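Local structure of CrtC domain-containing protein (Fusarium vanettenii 77-13-4, 7A0Q) at residues I43-S48 and W174-P179; N53-S58 and R207-T212; V75-L80 and V145-T150; P83-F88 and G310-Q315; V158-A163 and F249-G254. The protein is a kievitone hydratase, a fungal lyase that probably adds water to the prenyl side chain of the bean phytoalexin kievitone and so detoxifies it. One frame throughout, in Å; residues are numbered along the deposited sequence.

Interaction 1: residues I43-S48 and W174-P179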
# COMPACT_ATOMS: atom_id res chain seq x y z
N ILE A 43 10.89 -7.60 -16.80
CA ILE A 43 10.96 -7.49 -15.34
C ILE A 43 11.61 -8.74 -14.75
O ILE A 43 11.69 -9.80 -15.38
CB ILE A 43 9.58 -7.22 -14.72
CG1 ILE A 43 8.61 -8.36 -15.01
CG2 ILE A 43 9.01 -5.90 -15.26
CD1 ILE A 43 7.28 -8.22 -14.32
N VAL A 44 12.12 -8.61 -13.52
CA VAL A 44 13.04 -9.63 -13.02
C VAL A 44 12.36 -10.79 -12.29
O VAL A 44 13.04 -11.59 -11.64
CB VAL A 44 14.11 -9.01 -12.09
CG1 VAL A 44 14.94 -7.99 -12.87
CG2 VAL A 44 13.48 -8.38 -10.85
N TYR A 45 11.03 -10.90 -12.40
CA TYR A 45 10.34 -12.06 -11.83
C TYR A 45 9.01 -12.27 -12.55
O TYR A 45 8.51 -11.39 -13.26
CB TYR A 45 10.10 -11.89 -10.32
CG TYR A 45 9.66 -10.52 -9.90
CD1 TYR A 45 8.40 -10.04 -10.22
CD2 TYR A 45 10.53 -9.67 -9.21
CE1 TYR A 45 8.00 -8.77 -9.84
CE2 TYR A 45 10.14 -8.42 -8.83
CZ TYR A 45 8.88 -7.96 -9.15
OH TYR A 45 8.48 -6.70 -8.76
N GLY A 46 8.46 -13.46 -12.35
CA GLY A 46 7.04 -13.72 -12.65
C GLY A 46 6.21 -13.34 -11.44
O GLY A 46 6.57 -13.64 -10.30
N LEU A 47 5.09 -12.65 -11.69
CA LEU A 47 4.22 -12.23 -10.60
C LEU A 47 3.66 -13.43 -9.85
O LEU A 47 3.70 -13.48 -8.61
CB LEU A 47 3.08 -11.37 -11.14
CG LEU A 47 3.52 -10.12 -11.90
CD1 LEU A 47 2.35 -9.17 -12.13
CD2 LEU A 47 4.64 -9.39 -11.14
N SER A 48 3.11 -14.40 -10.59
CA SER A 48 2.42 -15.52 -9.95
C SER A 48 3.35 -16.29 -9.02
O SER A 48 2.98 -16.64 -7.90
CB SER A 48 1.85 -16.45 -11.03
OG SER A 48 0.83 -15.82 -11.79
N TRP A 174 12.37 -6.54 -3.67
CA TRP A 174 11.58 -6.81 -4.86
C TRP A 174 10.17 -6.39 -4.54
O TRP A 174 9.65 -6.77 -3.49
CB TRP A 174 11.63 -8.30 -5.25
CG TRP A 174 12.98 -8.73 -5.71
CD1 TRP A 174 13.42 -8.79 -7.00
CD2 TRP A 174 14.07 -9.15 -4.89
NE1 TRP A 174 14.73 -9.22 -7.03
CE2 TRP A 174 15.15 -9.45 -5.75
CE3 TRP A 174 14.24 -9.30 -3.51
CZ2 TRP A 174 16.38 -9.90 -5.27
CZ3 TRP A 174 15.47 -9.74 -3.03
CH2 TRP A 174 16.52 -10.03 -3.91
N GLU A 175 9.56 -5.58 -5.41
CA GLU A 175 8.25 -5.03 -5.09
C GLU A 175 7.45 -4.76 -6.36
O GLU A 175 7.96 -4.15 -7.30
CB GLU A 175 8.38 -3.73 -4.28
CG GLU A 175 7.03 -3.11 -3.87
CD GLU A 175 7.12 -1.62 -3.52
OE1 GLU A 175 8.17 -0.99 -3.77
OE2 GLU A 175 6.12 -1.07 -3.00
N PHE A 176 6.18 -5.20 -6.37
CA PHE A 176 5.26 -4.78 -7.42
C PHE A 176 3.92 -4.38 -6.80
O PHE A 176 3.52 -4.88 -5.75
CB PHE A 176 5.06 -5.85 -8.52
CG PHE A 176 4.46 -7.15 -8.04
CD1 PHE A 176 5.28 -8.22 -7.66
CD2 PHE A 176 3.08 -7.34 -8.04
CE1 PHE A 176 4.74 -9.42 -7.25
CE2 PHE A 176 2.54 -8.55 -7.63
CZ PHE A 176 3.37 -9.59 -7.23
N GLY A 177 3.27 -3.44 -7.47
CA GLY A 177 1.94 -2.98 -7.08
C GLY A 177 0.96 -3.30 -8.19
O GLY A 177 1.28 -3.18 -9.37
N LEU A 178 -0.25 -3.71 -7.79
CA LEU A 178 -1.35 -3.90 -8.72
C LEU A 178 -2.37 -2.82 -8.36
O LEU A 178 -3.10 -2.98 -7.37
CB LEU A 178 -1.96 -5.30 -8.58
CG LEU A 178 -0.93 -6.43 -8.69
CD1 LEU A 178 -1.54 -7.81 -8.45
CD2 LEU A 178 -0.21 -6.37 -10.03
N PRO A 179 -2.42 -1.70 -9.09
CA PRO A 179 -3.00 -0.47 -8.51
C PRO A 179 -4.52 -0.38 -8.43
O PRO A 179 -5.05 0.22 -7.49
CB PRO A 179 -2.47 0.65 -9.42
CG PRO A 179 -1.41 0.03 -10.23
CD PRO A 179 -1.70 -1.43 -10.34

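Interaction 2: residues N53-S58 and R207-T212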
# COMPACT_ATOMS: atom_id res chain seq x y z
N ASN A 53 3.64 -18.18 0.05
CA ASN A 53 4.26 -18.08 1.37
C ASN A 53 5.76 -18.32 1.33
O ASN A 53 6.52 -17.63 2.01
CB ASN A 53 3.66 -19.13 2.32
CG ASN A 53 2.25 -18.82 2.74
OD1 ASN A 53 1.49 -18.17 2.02
ND2 ASN A 53 1.86 -19.33 3.91
N SER A 54 6.19 -19.34 0.57
CA SER A 54 7.60 -19.73 0.59
C SER A 54 8.52 -18.58 0.20
O SER A 54 9.70 -18.61 0.55
CB SER A 54 7.87 -20.88 -0.37
OG SER A 54 7.49 -20.52 -1.69
N VAL A 55 8.01 -17.60 -0.54
CA VAL A 55 8.86 -16.50 -0.99
C VAL A 55 9.17 -15.55 0.16
O VAL A 55 10.21 -14.88 0.15
CB VAL A 55 8.19 -15.79 -2.18
CG1 VAL A 55 8.98 -14.55 -2.63
CG2 VAL A 55 8.05 -16.76 -3.35
N GLY A 56 8.30 -15.50 1.17
CA GLY A 56 8.51 -14.68 2.35
C GLY A 56 8.11 -13.24 2.11
O GLY A 56 7.63 -12.86 1.05
N GLY A 57 8.33 -12.41 3.14
CA GLY A 57 8.20 -10.97 2.99
C GLY A 57 6.84 -10.44 3.44
O GLY A 57 6.37 -10.76 4.54
N SER A 58 6.23 -9.60 2.61
CA SER A 58 5.10 -8.77 2.99
C SER A 58 4.01 -8.84 1.92
O SER A 58 4.31 -8.84 0.72
CB SER A 58 5.58 -7.32 3.20
OG SER A 58 4.51 -6.40 3.30
N ARG A 207 3.04 -6.21 -3.19
CA ARG A 207 3.80 -7.40 -2.80
C ARG A 207 5.27 -7.04 -2.72
O ARG A 207 5.83 -6.50 -3.67
CB ARG A 207 3.58 -8.51 -3.84
CG ARG A 207 4.44 -9.71 -3.64
CD ARG A 207 4.01 -10.54 -2.45
NE ARG A 207 4.85 -11.74 -2.36
CZ ARG A 207 5.59 -12.07 -1.30
NH1 ARG A 207 5.61 -11.29 -0.21
NH2 ARG A 207 6.31 -13.18 -1.33
N GLN A 208 5.90 -7.34 -1.58
CA GLN A 208 7.28 -6.92 -1.38
C GLN A 208 8.03 -7.97 -0.58
O GLN A 208 7.54 -8.44 0.44
CB GLN A 208 7.35 -5.57 -0.66
CG GLN A 208 8.78 -5.02 -0.56
CD GLN A 208 8.82 -3.57 -0.15
OE1 GLN A 208 7.79 -2.97 0.15
NE2 GLN A 208 10.03 -2.99 -0.13
N TRP A 209 9.25 -8.29 -1.02
CA TRP A 209 10.07 -9.24 -0.28
C TRP A 209 11.53 -8.83 -0.47
O TRP A 209 11.86 -8.10 -1.40
CB TRP A 209 9.78 -10.69 -0.72
CG TRP A 209 10.14 -11.09 -2.14
CD1 TRP A 209 11.19 -11.88 -2.53
CD2 TRP A 209 9.46 -10.72 -3.35
NE1 TRP A 209 11.19 -12.04 -3.89
CE2 TRP A 209 10.15 -11.33 -4.42
CE3 TRP A 209 8.33 -9.93 -3.63
CZ2 TRP A 209 9.75 -11.19 -5.75
CZ3 TRP A 209 7.95 -9.77 -4.95
CH2 TRP A 209 8.66 -10.40 -6.00
N GLY A 210 12.40 -9.28 0.44
CA GLY A 210 13.77 -8.79 0.45
C GLY A 210 14.77 -9.87 0.83
O GLY A 210 14.40 -11.00 1.13
N ASN A 211 16.05 -9.48 0.81
CA ASN A 211 17.14 -10.41 1.10
C ASN A 211 17.99 -9.99 2.29
O ASN A 211 19.07 -10.55 2.50
CB ASN A 211 18.03 -10.60 -0.14
CG ASN A 211 18.88 -9.37 -0.46
OD1 ASN A 211 18.66 -8.29 0.09
ND2 ASN A 211 19.85 -9.54 -1.36
N THR A 212 17.54 -9.02 3.08
CA THR A 212 18.35 -8.53 4.19
C THR A 212 17.45 -8.14 5.36
O THR A 212 16.35 -7.62 5.17
CB THR A 212 19.23 -7.34 3.78
OG1 THR A 212 20.02 -6.92 4.90
CG2 THR A 212 18.38 -6.17 3.28
O HOH W 1 11.60 -12.91 1.63

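Interaction 3: residues V75-L80 and V145-T150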
# COMPACT_ATOMS: atom_id res chain seq x y z
N VAL A 75 -9.91 0.52 3.29
CA VAL A 75 -9.67 -0.65 4.12
C VAL A 75 -8.27 -1.18 3.85
O VAL A 75 -7.92 -1.44 2.69
CB VAL A 75 -10.72 -1.75 3.87
CG1 VAL A 75 -10.40 -2.97 4.72
CG2 VAL A 75 -12.11 -1.22 4.22
N LEU A 76 -7.50 -1.37 4.91
CA LEU A 76 -6.12 -1.83 4.81
C LEU A 76 -5.99 -3.23 5.39
O LEU A 76 -6.59 -3.54 6.41
CB LEU A 76 -5.21 -0.89 5.59
CG LEU A 76 -4.63 0.32 4.89
CD1 LEU A 76 -5.64 1.05 4.00
CD2 LEU A 76 -4.12 1.24 5.96
N ALA A 77 -5.20 -4.07 4.73
CA ALA A 77 -4.84 -5.38 5.25
C ALA A 77 -3.36 -5.61 4.98
O ALA A 77 -2.87 -5.30 3.89
CB ALA A 77 -5.64 -6.50 4.59
N HIS A 78 -2.64 -6.16 5.97
CA HIS A 78 -1.20 -6.34 5.81
C HIS A 78 -0.72 -7.52 6.63
O HIS A 78 -0.96 -7.56 7.84
CB HIS A 78 -0.47 -5.07 6.23
CG HIS A 78 1.02 -5.18 6.18
ND1 HIS A 78 1.83 -4.67 7.17
CD2 HIS A 78 1.84 -5.75 5.27
CE1 HIS A 78 3.10 -4.91 6.86
NE2 HIS A 78 3.13 -5.58 5.72
N TYR A 79 -0.01 -8.46 6.00
CA TYR A 79 0.67 -9.55 6.69
C TYR A 79 2.17 -9.42 6.47
O TYR A 79 2.62 -9.24 5.34
CB TYR A 79 0.20 -10.92 6.19
CG TYR A 79 0.83 -12.09 6.91
CD1 TYR A 79 2.09 -12.58 6.56
CD2 TYR A 79 0.15 -12.73 7.95
CE1 TYR A 79 2.66 -13.67 7.22
CE2 TYR A 79 0.72 -13.81 8.62
CZ TYR A 79 1.96 -14.27 8.25
OH TYR A 79 2.50 -15.36 8.91
N LEU A 80 2.93 -9.53 7.55
CA LEU A 80 4.39 -9.47 7.48
C LEU A 80 4.99 -10.73 8.08
O LEU A 80 4.67 -11.10 9.21
CB LEU A 80 4.93 -8.23 8.21
CG LEU A 80 6.45 -8.10 8.14
CD1 LEU A 80 6.91 -7.77 6.73
CD2 LEU A 80 6.96 -7.04 9.11
N VAL A 145 -13.08 -4.48 13.34
CA VAL A 145 -12.41 -4.54 12.04
C VAL A 145 -12.73 -5.89 11.40
O VAL A 145 -11.99 -6.86 11.55
CB VAL A 145 -10.89 -4.33 12.16
CG1 VAL A 145 -10.24 -4.36 10.77
CG2 VAL A 145 -10.57 -3.03 12.84
N THR A 146 -13.85 -5.96 10.69
CA THR A 146 -14.32 -7.20 10.09
C THR A 146 -14.66 -6.94 8.63
O THR A 146 -15.42 -6.02 8.33
CB THR A 146 -15.54 -7.76 10.85
OG1 THR A 146 -15.12 -8.22 12.14
CG2 THR A 146 -16.15 -8.92 10.08
N PHE A 147 -14.07 -7.71 7.73
CA PHE A 147 -14.31 -7.53 6.31
C PHE A 147 -13.87 -8.79 5.59
O PHE A 147 -13.18 -9.64 6.14
CB PHE A 147 -13.61 -6.28 5.75
CG PHE A 147 -12.11 -6.24 5.99
CD1 PHE A 147 -11.24 -6.98 5.18
CD2 PHE A 147 -11.58 -5.45 7.00
CE1 PHE A 147 -9.86 -6.94 5.40
CE2 PHE A 147 -10.19 -5.38 7.21
CZ PHE A 147 -9.35 -6.13 6.40
N ASP A 148 -14.29 -8.91 4.33
CA ASP A 148 -13.96 -10.07 3.52
C ASP A 148 -13.97 -9.58 2.07
O ASP A 148 -15.02 -9.50 1.44
CB ASP A 148 -14.94 -11.21 3.76
CG ASP A 148 -14.54 -12.51 3.09
OD1 ASP A 148 -13.55 -12.52 2.32
OD2 ASP A 148 -15.23 -13.53 3.32
N ILE A 149 -12.79 -9.22 1.58
CA ILE A 149 -12.63 -8.49 0.33
C ILE A 149 -11.87 -9.36 -0.65
O ILE A 149 -10.79 -9.85 -0.33
CB ILE A 149 -11.88 -7.17 0.56
CG1 ILE A 149 -12.61 -6.32 1.60
CG2 ILE A 149 -11.71 -6.44 -0.74
CD1 ILE A 149 -11.85 -5.05 2.03
N THR A 150 -12.43 -9.55 -1.85
CA THR A 150 -11.71 -10.25 -2.90
C THR A 150 -11.37 -9.28 -4.03
O THR A 150 -12.05 -8.27 -4.23
CB THR A 150 -12.51 -11.43 -3.47
OG1 THR A 150 -13.76 -10.97 -3.99
CG2 THR A 150 -12.74 -12.47 -2.38

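Interaction 4: residues P83-F88 and G310-Q315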
# COMPACT_ATOMS: atom_id res chain seq x y z
N PRO A 83 11.72 -12.91 10.90
CA PRO A 83 12.35 -14.02 11.64
C PRO A 83 11.95 -14.09 13.10
O PRO A 83 11.95 -15.19 13.68
CB PRO A 83 13.85 -13.74 11.47
CG PRO A 83 13.94 -12.98 10.20
CD PRO A 83 12.72 -12.12 10.16
N VAL A 84 11.60 -12.97 13.72
CA VAL A 84 11.26 -12.96 15.15
C VAL A 84 9.79 -13.26 15.38
O VAL A 84 9.43 -13.95 16.34
CB VAL A 84 11.66 -11.60 15.76
CG1 VAL A 84 11.41 -11.60 17.26
CG2 VAL A 84 13.13 -11.30 15.45
N TYR A 85 8.91 -12.75 14.52
CA TYR A 85 7.48 -12.93 14.69
C TYR A 85 6.82 -12.67 13.34
O TYR A 85 7.46 -12.20 12.39
CB TYR A 85 6.91 -11.99 15.76
CG TYR A 85 7.30 -10.52 15.60
CD1 TYR A 85 6.85 -9.77 14.51
CD2 TYR A 85 8.11 -9.89 16.53
CE1 TYR A 85 7.19 -8.44 14.36
CE2 TYR A 85 8.46 -8.55 16.39
CZ TYR A 85 8.01 -7.84 15.30
OH TYR A 85 8.36 -6.51 15.14
N THR A 86 5.54 -12.99 13.26
CA THR A 86 4.70 -12.56 12.16
C THR A 86 3.66 -11.60 12.70
O THR A 86 3.43 -11.52 13.91
CB THR A 86 3.99 -13.74 11.49
OG1 THR A 86 3.03 -14.28 12.41
CG2 THR A 86 4.98 -14.82 11.12
N TYR A 87 2.98 -10.89 11.81
CA TYR A 87 1.80 -10.18 12.25
C TYR A 87 0.85 -9.96 11.09
O TYR A 87 1.23 -10.02 9.92
CB TYR A 87 2.12 -8.84 12.93
CG TYR A 87 2.80 -7.75 12.13
CD1 TYR A 87 2.15 -7.07 11.10
CD2 TYR A 87 4.08 -7.32 12.46
CE1 TYR A 87 2.77 -6.04 10.40
CE2 TYR A 87 4.71 -6.28 11.78
CZ TYR A 87 4.05 -5.65 10.74
OH TYR A 87 4.66 -4.62 10.06
N PHE A 88 -0.41 -9.78 11.45
CA PHE A 88 -1.42 -9.26 10.55
C PHE A 88 -1.97 -7.99 11.18
O PHE A 88 -2.21 -7.95 12.39
CB PHE A 88 -2.56 -10.27 10.33
CG PHE A 88 -3.61 -9.81 9.35
CD1 PHE A 88 -3.41 -9.92 7.97
CD2 PHE A 88 -4.81 -9.27 9.81
CE1 PHE A 88 -4.40 -9.50 7.07
CE2 PHE A 88 -5.80 -8.84 8.92
CZ PHE A 88 -5.59 -8.96 7.54
N GLY A 310 1.35 -0.86 17.07
CA GLY A 310 1.96 -2.12 17.43
C GLY A 310 2.63 -2.03 18.79
O GLY A 310 2.60 -1.01 19.47
N GLU A 311 3.25 -3.14 19.18
CA GLU A 311 4.01 -3.18 20.42
C GLU A 311 5.45 -2.71 20.26
O GLU A 311 6.08 -2.35 21.25
CB GLU A 311 3.98 -4.61 20.99
CG GLU A 311 2.56 -5.08 21.31
CD GLU A 311 2.52 -6.40 22.07
OE1 GLU A 311 2.85 -7.45 21.47
OE2 GLU A 311 2.15 -6.38 23.26
N ASP A 312 5.97 -2.69 19.03
CA ASP A 312 7.32 -2.20 18.77
C ASP A 312 7.28 -1.35 17.50
O ASP A 312 6.21 -1.10 16.94
CB ASP A 312 8.33 -3.35 18.68
CG ASP A 312 8.09 -4.25 17.48
OD1 ASP A 312 7.21 -3.95 16.65
OD2 ASP A 312 8.79 -5.27 17.35
N ALA A 313 8.45 -0.92 17.04
CA ALA A 313 8.51 -0.01 15.89
C ALA A 313 8.02 -0.70 14.62
O ALA A 313 7.16 -0.16 13.91
CB ALA A 313 9.93 0.52 15.71
N LEU A 314 8.53 -1.89 14.31
CA LEU A 314 8.19 -2.53 13.05
C LEU A 314 6.71 -2.90 12.97
O LEU A 314 6.17 -2.99 11.87
CB LEU A 314 9.05 -3.76 12.83
CG LEU A 314 9.03 -4.36 11.41
CD1 LEU A 314 9.59 -3.35 10.42
CD2 LEU A 314 9.79 -5.66 11.36
N GLN A 315 6.05 -3.09 14.11
CA GLN A 315 4.62 -3.40 14.09
C GLN A 315 3.74 -2.17 13.94
O GLN A 315 2.52 -2.31 13.79
CB GLN A 315 4.22 -4.15 15.37
CG GLN A 315 4.83 -5.53 15.51
CD GLN A 315 4.57 -6.12 16.89
OE1 GLN A 315 3.73 -5.61 17.64
NE2 GLN A 315 5.30 -7.17 17.23

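Interaction 5: residues V158-A163 and F249-G254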
# COMPACT_ATOMS: atom_id res chain seq x y z
N VAL A 158 2.74 -2.04 -11.41
CA VAL A 158 3.81 -1.07 -11.15
C VAL A 158 5.02 -1.89 -10.74
O VAL A 158 5.03 -2.51 -9.68
CB VAL A 158 3.42 -0.10 -10.02
CG1 VAL A 158 4.57 0.86 -9.70
CG2 VAL A 158 2.13 0.66 -10.37
N ALA A 159 6.04 -1.91 -11.60
CA ALA A 159 7.27 -2.67 -11.35
C ALA A 159 8.28 -1.69 -10.75
O ALA A 159 8.98 -0.98 -11.48
CB ALA A 159 7.78 -3.30 -12.64
N ASN A 160 8.35 -1.66 -9.42
CA ASN A 160 9.15 -0.65 -8.74
C ASN A 160 10.59 -0.70 -9.21
O ASN A 160 11.17 -1.77 -9.39
CB ASN A 160 9.06 -0.86 -7.23
CG ASN A 160 7.73 -0.39 -6.68
OD1 ASN A 160 7.57 0.78 -6.35
ND2 ASN A 160 6.77 -1.29 -6.62
N GLY A 161 11.17 0.49 -9.42
CA GLY A 161 12.53 0.57 -9.92
C GLY A 161 12.66 0.40 -11.41
O GLY A 161 13.77 0.51 -11.94
N GLY A 162 11.55 0.11 -12.10
CA GLY A 162 11.53 -0.05 -13.53
C GLY A 162 11.36 -1.50 -13.93
O GLY A 162 10.60 -1.81 -14.86
N ALA A 163 12.06 -2.40 -13.23
CA ALA A 163 12.01 -3.83 -13.53
C ALA A 163 11.61 -4.66 -12.32
O ALA A 163 11.64 -5.90 -12.39
CB ALA A 163 13.36 -4.32 -14.07
N PHE A 249 12.63 8.76 -4.72
CA PHE A 249 12.33 8.50 -6.12
C PHE A 249 10.91 7.96 -6.25
O PHE A 249 10.32 7.45 -5.29
CB PHE A 249 13.34 7.53 -6.76
CG PHE A 249 13.06 6.07 -6.49
CD1 PHE A 249 13.15 5.54 -5.21
CD2 PHE A 249 12.72 5.22 -7.54
CE1 PHE A 249 12.89 4.17 -4.98
CE2 PHE A 249 12.47 3.88 -7.33
CZ PHE A 249 12.55 3.35 -6.05
N ALA A 250 10.37 8.12 -7.45
CA ALA A 250 9.06 7.58 -7.80
C ALA A 250 9.21 6.62 -8.96
O ALA A 250 9.98 6.88 -9.90
CB ALA A 250 8.09 8.71 -8.18
N THR A 251 8.48 5.50 -8.89
CA THR A 251 8.18 4.68 -10.05
C THR A 251 6.76 5.02 -10.47
O THR A 251 5.83 4.94 -9.67
CB THR A 251 8.30 3.18 -9.76
OG1 THR A 251 9.60 2.89 -9.21
CG2 THR A 251 8.10 2.39 -11.05
N ILE A 252 6.60 5.44 -11.71
CA ILE A 252 5.30 5.84 -12.22
C ILE A 252 4.95 4.93 -13.38
O ILE A 252 5.67 4.88 -14.37
CB ILE A 252 5.28 7.31 -12.66
CG1 ILE A 252 5.73 8.21 -11.50
CG2 ILE A 252 3.88 7.66 -13.21
CD1 ILE A 252 5.73 9.70 -11.84
N ARG A 253 3.84 4.20 -13.24
CA ARG A 253 3.30 3.44 -14.35
C ARG A 253 2.30 4.31 -15.08
O ARG A 253 1.38 4.85 -14.46
CB ARG A 253 2.64 2.15 -13.86
CG ARG A 253 2.17 1.24 -14.99
CD ARG A 253 0.77 0.67 -14.67
NE ARG A 253 -0.29 1.67 -14.89
CZ ARG A 253 -1.58 1.46 -14.62
NH1 ARG A 253 -2.00 0.30 -14.11
NH2 ARG A 253 -2.46 2.42 -14.86
N GLY A 254 2.50 4.48 -16.38
CA GLY A 254 1.56 5.20 -17.21
C GLY A 254 0.70 4.27 -18.05
O GLY A 254 0.34 3.17 -17.62
O HOH W 2 9.19 3.17 -6.59

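Interaction 1: residues I43-S48 and W174-P179
Tyr45 sets its ring between Trp174 and Phe176, two side chains on the same side of strand 171-189, and the three form an aromatic cluster without a true stack. Its CG lies between the backbone N and the carbonyl carbon (chi1 42°), which brings the ring down there. Tyr45 and Trp174 meet rim to rim: Tyr45 CD2 lies 3.7 Å from Trp174 CD1, and the tyrosine ring is turned 67° from the five-membered ring of the indole. On its other flank the tyrosine meets Phe176 obliquely, planes at 45°, bringing Tyr45 CE1 to 3.5 Å from Phe176 CD1.

Aliphatic groups finish both ends. One methyl of Leu47 makes a CH-pi contact, CD2 standing 3.7 Å from the centroid of the Phe176 ring and almost on its normal, while Leu47 CD1 reaches across to Leu178 CD2 at 4.3 Å. Val44 CG2 comes in at the edge of the Trp174 indole, in its plane, 3.9 Å from Trp174 CD1.

Polar atoms approach without bonding. Tyr45 OH sits 3.0 Å from Glu175 O, but at a poor angle; the hydroxyl is bonded to Gly164 O, and Glu175 O is met by Asn160 ND2. With no hydrogen bond between the two segments, the N-terminal loop lies against this strand of the CrtC lipocalin-type domain mainly through aromatic and methyl surface, while strand 158-168 secures the polar end of Tyr45.

Interaction 2: residues N53-S58 and R207-T212
Ser58 and Gln208 face each other as an antiparallel hydrogen-bonded pair, their CA atoms 5.2 Å apart, where strand 58-66 begins beside the end of strand 202-210 in the lipocalin-type sheet of the N-terminal domain. Ser58 N gives a short bond to Gln208 O at 2.8 Å, and Gln208 N returns a longer one to Ser58 O at 3.2 Å. Just before the pair, Gly56 and Gly57 both have positive phi, and the lack of a side chain at Gly57 lets the chain run close against Gln208 and Trp209.

Arg207 supplies the main side-chain grip. Its chain bends at chi2 (73°) and presents the end of the guanidinium to the glycine turn. NH2 and NH1 of Arg207 both bond Gly56 O, at 2.7 Å and 2.9 Å, with the oxygen in the guanidinium plane. Arg207 NH1 also donates to Ser58 O at 2.9 Å, arriving from above that carbonyl plane and from the face opposite Gln208 N. The third nitrogen, NE, is held by Ser50 O, and Trp59 adds a cation-pi contact, so the group is fixed in rotation. Trp209 CE3 lies over one guanidinium face.

Farther out, Val55 points CG1 over the Trp209 indole, a CH-pi contact 3.5 Å from the centroid of the five-membered ring; with CG1 opposite the backbone N (chi1 175°), that methyl is the one delivered. At the rim a water donates to Val55 O at 2.8 Å and, weakly, to Gly210 O.

Interaction 3: residues V75-L80 and V145-T150
A buried, essentially apolar contact joins Val75 and Ala77 to Phe147 and Ile149, strand 72-81 packing across strand 145-152 inside the N-terminal lipocalin-type domain. The strand segments are not sheet neighbours here: their axes pass 9.5 Å apart and their directions differ by 83°, an orthogonal packing consistent with opposing walls of a calycin barrel. No hydrogen bond links them; strand 72-81 spends its backbone bonds on its own neighbours, Val75 pairing with Ser63 and Ala77 with Ser61.

Val75 and Phe147 carry the contact, their side chains running antiparallel alongside one another. The valine sends CG1 over one face of the phenyl ring, 3.6 Å from the centroid of Phe147 and shifted somewhat to the rim, a CH-pi contact in which Val75 CG1 is 3.5 Å from Phe147 CE2. The ring can lie beneath the methyl because Phe147 CG occupies the position between its own backbone N and carbonyl carbon (chi1 56°), turning the ring toward strand 72-81. Ala77, two residues along from Val75, touches a different part of the same ring: its CB lies at the edge, near the ring plane. Leu187 of strand 171-189 packs on both Val75 and Phe147. Two residues beyond the phenylalanine, Ile149 extends its chain toward the same valine methyl, so that Val75 CG1 has Phe147 under it and Ile149 CD1 beside it at 3.7 Å.

Interaction 4: residues P83-F88 and G310-Q315
The Asx motif of Asp312, in the loop between strands 295-308 and 317-328 of the C-terminal barrel, receives the hydroxyl of Tyr85 from the N-terminal domain. Tyr85 OH donates to Asp312 OD2 at 2.6 Å and meets that oxygen on its syn lone pair. The other oxygen, Asp312 OD1, takes the backbone N of Gln315 at 2.9 Å, so a single carboxylate both folds its own loop and anchors the tyrosine. Its negative charge would be expected to strengthen the bond from the phenol.

Gln315 is the second contact point. Its amide stands nearly upright on the Tyr85 ring, planes 78° apart, with Gln315 NE2 above one face and 3.4 Å from Tyr85 CZ. Gln315 OE1 accepts from Glu311 N at 3.0 Å, which ties the amide back and steadies NE2 over the ring.

Tyr87, two residues on from Tyr85, projects to the same side. It packs CD2 on Gln315 CG at 3.6 Å, and its OH makes a weak hydrogen bond of 2.9 Å to Leu314 O. Both tyrosines place CG between the backbone N and the carbonyl carbon (chi1 51° and 63°), sending the rings toward the loop, with Tyr85 CE1 at the edge of the Tyr87 ring, in its plane. Thr86, between them, points away from the loop; it belongs to the magnesium site with Ser109 and Ser119. This is an interdomain contact in a protein of two lipocalin-type domains: Tyr85, just ahead of strand 86-94, and Tyr87, within it, docked on a loop closed by an Asx motif.

Interaction 5: residues V158-A163 and F249-G254
Thr251 rises from strand 245-253 into the turn that Ala159 to Gly162 make on the neighbouring domain, and its side chain does most of the joining. CB lies off the N-H edge of the peptide between Asn160 and Gly161, nearest Gly161 N. From there the chain forks. OG1, opposite the carbonyl carbon of Thr251 (chi1 -54°), accepts an almost straight hydrogen bond from Gly161 N at 2.9 Å, with an angle of 169°. The same hydroxyl donates to a water 2.7 Å from Thr251 OG1, and this water in turn donates to Asn160 OD1 at 2.9 Å, so OG1 serves as both donor and acceptor. The other branch, CG2, packs on Ala159 O at 3.5 Å and lies 4.1 Å from Val158 CG1.

The turn is ready for this. It is type II, closed by Gly162 N to Ala159 O at 2.9 Å, and Gly161 sits with phi 81° at the third position, where glycine is commonly found. Its N-H is thereby presented to the threonine. Two residues further along strand 245-253, Val158 CG2 rests on Arg253 CB at 3.8 Å; the arginine then bends away to form a salt bridge with Glu31 and to bond Glu230 O.

There are no helices nearby. The approach to the turn is braced from its own domain by strand 171-189, through the backbone bond between Val158 and Gly177, and the turn from the barrel side by strand 232-240, where Ser234 OG bonds Asn160 OD1; Thr251 thus meets it where strands 158-168, 171-189, 232-240 and 245-253 come together.

From the N terminus, the loop ahead of the first strand enters interaction 1, and residues 53-58 then open interaction 2; the two cross, touching where strands 171-189 and 202-210 pair. Interaction 3 closes within the span of both and ties strands 72-81 and 145-152, probably facing walls of the N-terminal domain. Residues 83-88 start interaction 4, which crosses interactions 1, 2 and 3, touches interaction 3 where strands 72-81 and 86-94 pair, and closes only at 310-315, enclosing interaction 5. Interaction 5 follows interaction 3 in series, crosses interactions 1 and 2, and meets interaction 1 through strand 158-168. Interactions 4 and 5, centres about 28 Å apart, each join the N-terminal domain to the C-terminal barrel.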